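Local coordinates for protein putative phosphomethylpyrimidine kinase (Bacteroides thetaiotaomicron, PDB 3MBH) that probably phosphorylates pyridoxal with ATP, as a pyridoxal kinase of the ribokinase clan, and holds pyridoxal in its pocket in this structure, at residues A[141-146]-A[177-182]. Residues are numbered along the deposited sequence; the frame is centred on the assembly and turned at random.
Sequences DVITPN and KGPQVV
Val181 O accepts from Ile143 N at 3.1 Å, the donor lying 21° out of the carbonyl plane, and also meets the CA-H of Val142, with CA 3.2 Å from the oxygen. The same residue's N gives a second, slightly straighter bond to Asp141 O, two residues before Ile143, 2.9 Å long with 163° at the hydrogen. Together they set a parallel register, Val142 beside Val181 and Ile143 beside Val182. A water links Asp141 OD1 to Gln180 N where the strands begin, while Asp141 OD2 accepts from Ile109 N. On one face, Val142 and Val181 lie side by side, CG1 to CG1 at 3.9 Å. On the other, Ile143 has CG1 wedged between its backbone N and carbonyl carbon (chi1 62°), and its CG1, CG2 and CD1 all gather at Pro179 CG, with CG2 at 3.9 Å; CG1 also meets Val182 CG1 at 4.1 Å. An alanine in place of Ile143 would probably leave a gap beside the Pro179 ring and Val182. Helices 147-154 and 164-176 make the crossover between these neighbouring strands of the ribokinase-like central sheet; the latter packs on Val182 through Leu171 and Leu174, and strand 108-111 pairs with 142-143 along its other edge.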
ATOM      1  N   ASP A 141       6.464  26.541  20.812  1.00 17.70           N
ATOM      2  CA  ASP A 141       5.482  26.943  19.798  1.00 16.90           C
ATOM      3  C   ASP A 141       4.162  26.196  19.973  1.00 16.52           C
ATOM      4  O   ASP A 141       3.067  26.746  19.741  1.00 16.01           O
ATOM      5  CB  ASP A 141       6.017  26.690  18.386  1.00 17.47           C
ATOM      6  CG  ASP A 141       7.333  27.408  18.108  1.00 18.20           C
ATOM      7  OD1 ASP A 141       7.433  28.573  18.466  1.00 19.52           O
ATOM      8  OD2 ASP A 141       8.260  26.832  17.523  1.00 17.68           O
ATOM      9  N   VAL A 142       4.259  24.940  20.382  1.00 16.51           N
ATOM     10  CA  VAL A 142       3.107  24.035  20.496  1.00 15.54           C
ATOM     11  C   VAL A 142       3.232  23.346  21.840  1.00 15.25           C
ATOM     12  O   VAL A 142       4.276  22.797  22.106  1.00 15.29           O
ATOM     13  CB  VAL A 142       3.090  22.986  19.356  1.00 15.75           C
ATOM     14  CG1 VAL A 142       1.710  22.096  19.434  1.00 14.93           C
ATOM     15  CG2 VAL A 142       3.195  23.651  17.957  1.00 15.62           C
ATOM     16  N   ILE A 143       2.215  23.406  22.698  1.00 14.86           N
ATOM     17  CA  ILE A 143       2.152  22.616  23.909  1.00 14.60           C
ATOM     18  C   ILE A 143       0.911  21.740  23.974  1.00 14.86           C
ATOM     19  O   ILE A 143      -0.137  22.093  23.451  1.00 14.06           O
ATOM     20  CB  ILE A 143       2.248  23.478  25.218  1.00 15.88           C
ATOM     21  CG1 ILE A 143       1.072  24.468  25.326  1.00 14.59           C
ATOM     22  CG2 ILE A 143       3.602  24.238  25.310  1.00 14.07           C
ATOM     23  CD1 ILE A 143       1.007  25.176  26.742  1.00 14.38           C
ATOM     24  N   THR A 144       1.037  20.590  24.613  1.00 14.24           N
ATOM     25  CA  THR A 144      -0.011  19.603  24.595  1.00 15.18           C
ATOM     26  C   THR A 144      -0.408  19.077  26.022  1.00 16.16           C
ATOM     27  O   THR A 144      -0.488  17.875  26.256  1.00 16.70           O
ATOM     28  CB  THR A 144       0.396  18.434  23.719  1.00 15.46           C
ATOM     29  OG1 THR A 144       1.638  17.878  24.171  1.00 14.87           O
ATOM     30  CG2 THR A 144       0.545  18.895  22.201  1.00 13.96           C
ATOM     31  N   PRO A 145      -0.680  19.976  26.963  1.00 15.98           N
ATOM     32  CA  PRO A 145      -1.144  19.494  28.270  1.00 16.11           C
ATOM     33  C   PRO A 145      -2.432  18.683  28.241  1.00 17.00           C
ATOM     34  O   PRO A 145      -3.356  19.037  27.489  1.00 16.61           O
ATOM     35  CB  PRO A 145      -1.497  20.754  29.000  1.00 16.98           C
ATOM     36  CG  PRO A 145      -1.700  21.796  27.905  1.00 17.39           C
ATOM     37  CD  PRO A 145      -0.861  21.415  26.778  1.00 15.43           C
ATOM     38  N   ASN A 146      -2.525  17.683  29.119  1.00 16.73           N
ATOM     39  CA  ASN A 146      -3.807  17.098  29.462  1.00 17.57           C
ATOM     40  C   ASN A 146      -4.519  17.991  30.453  1.00 18.06           C
ATOM     41  O   ASN A 146      -3.939  18.953  30.945  1.00 17.66           O
ATOM     42  CB  ASN A 146      -3.701  15.648  29.952  1.00 16.96           C
ATOM     43  CG  ASN A 146      -2.895  15.485  31.218  1.00 14.86           C
ATOM     44  OD1 ASN A 146      -2.917  16.349  32.120  1.00 15.83           O
ATOM     45  ND2 ASN A 146      -2.208  14.336  31.328  1.00 12.21           N
ATOM     46  N   LYS A 177       1.048  33.079  27.254  1.00 20.65           N
ATOM     47  CA  LYS A 177       2.320  32.864  27.889  1.00 20.82           C
ATOM     48  C   LYS A 177       3.455  32.588  26.943  1.00 19.93           C
ATOM     49  O   LYS A 177       4.603  32.551  27.381  1.00 19.09           O
ATOM     50  CB  LYS A 177       2.179  31.763  28.933  1.00 22.01           C
ATOM     51  CG  LYS A 177       1.677  32.349  30.225  1.00 25.59           C
ATOM     52  CD  LYS A 177       0.892  31.401  31.056  1.00 30.54           C
ATOM     53  CE  LYS A 177       0.185  32.246  32.151  1.00 33.26           C
ATOM     54  NZ  LYS A 177      -0.097  31.452  33.372  1.00 36.60           N
ATOM     55  N   GLY A 178       3.145  32.393  25.660  1.00 19.45           N
ATOM     56  CA  GLY A 178       4.158  32.052  24.655  1.00 19.10           C
ATOM     57  C   GLY A 178       3.617  31.309  23.437  1.00 18.93           C
ATOM     58  O   GLY A 178       3.729  31.796  22.345  1.00 17.83           O
ATOM     59  N   PRO A 179       3.026  30.124  23.638  1.00 18.38           N
ATOM     60  CA  PRO A 179       2.763  29.220  22.551  1.00 17.92           C
ATOM     61  C   PRO A 179       1.724  29.691  21.580  1.00 17.53           C
ATOM     62  O   PRO A 179       0.657  30.119  22.003  1.00 17.11           O
ATOM     63  CB  PRO A 179       2.269  27.950  23.261  1.00 18.59           C
ATOM     64  CG  PRO A 179       2.831  28.039  24.604  1.00 18.10           C
ATOM     65  CD  PRO A 179       2.956  29.458  24.946  1.00 19.15           C
ATOM     66  N   GLN A 180       2.041  29.605  20.285  1.00 16.94           N
ATOM     67  CA  GLN A 180       1.093  29.950  19.249  1.00 17.60           C
ATOM     68  C   GLN A 180      -0.033  28.920  19.213  1.00 16.19           C
ATOM     69  O   GLN A 180      -1.151  29.255  18.926  1.00 16.18           O
ATOM     70  CB  GLN A 180       1.814  30.031  17.900  1.00 17.50           C
ATOM     71  CG  GLN A 180       0.844  30.234  16.688  1.00 21.17           C
ATOM     72  CD  GLN A 180       1.498  29.928  15.342  1.00 25.32           C
ATOM     73  OE1 GLN A 180       2.662  30.315  15.089  1.00 25.51           O
ATOM     74  NE2 GLN A 180       0.755  29.229  14.467  1.00 21.22           N
ATOM     75  N   VAL A 181       0.294  27.670  19.503  1.00 15.78           N
ATOM     76  CA  VAL A 181      -0.682  26.565  19.489  1.00 15.29           C
ATOM     77  C   VAL A 181      -0.709  25.881  20.847  1.00 15.40           C
ATOM     78  O   VAL A 181       0.356  25.484  21.425  1.00 14.69           O
ATOM     79  CB  VAL A 181      -0.379  25.519  18.400  1.00 14.93           C
ATOM     80  CG1 VAL A 181      -1.367  24.275  18.486  1.00 11.01           C
ATOM     81  CG2 VAL A 181      -0.498  26.158  16.988  1.00 13.60           C
ATOM     82  N   VAL A 182      -1.922  25.771  21.368  1.00 14.30           N
ATOM     83  CA  VAL A 182      -2.139  25.110  22.636  1.00 14.92           C
ATOM     84  C   VAL A 182      -3.186  24.043  22.380  1.00 15.12           C
ATOM     85  O   VAL A 182      -4.226  24.327  21.791  1.00 14.27           O
ATOM     86  CB  VAL A 182      -2.661  26.079  23.712  1.00 14.79           C
ATOM     87  CG1 VAL A 182      -2.920  25.358  25.036  1.00 13.07           C
ATOM     88  CG2 VAL A 182      -1.659  27.269  23.882  1.00 16.88           C
TER
HETATM   89  O   HOH W   1       5.028  30.142  19.035  1.00 22.27           O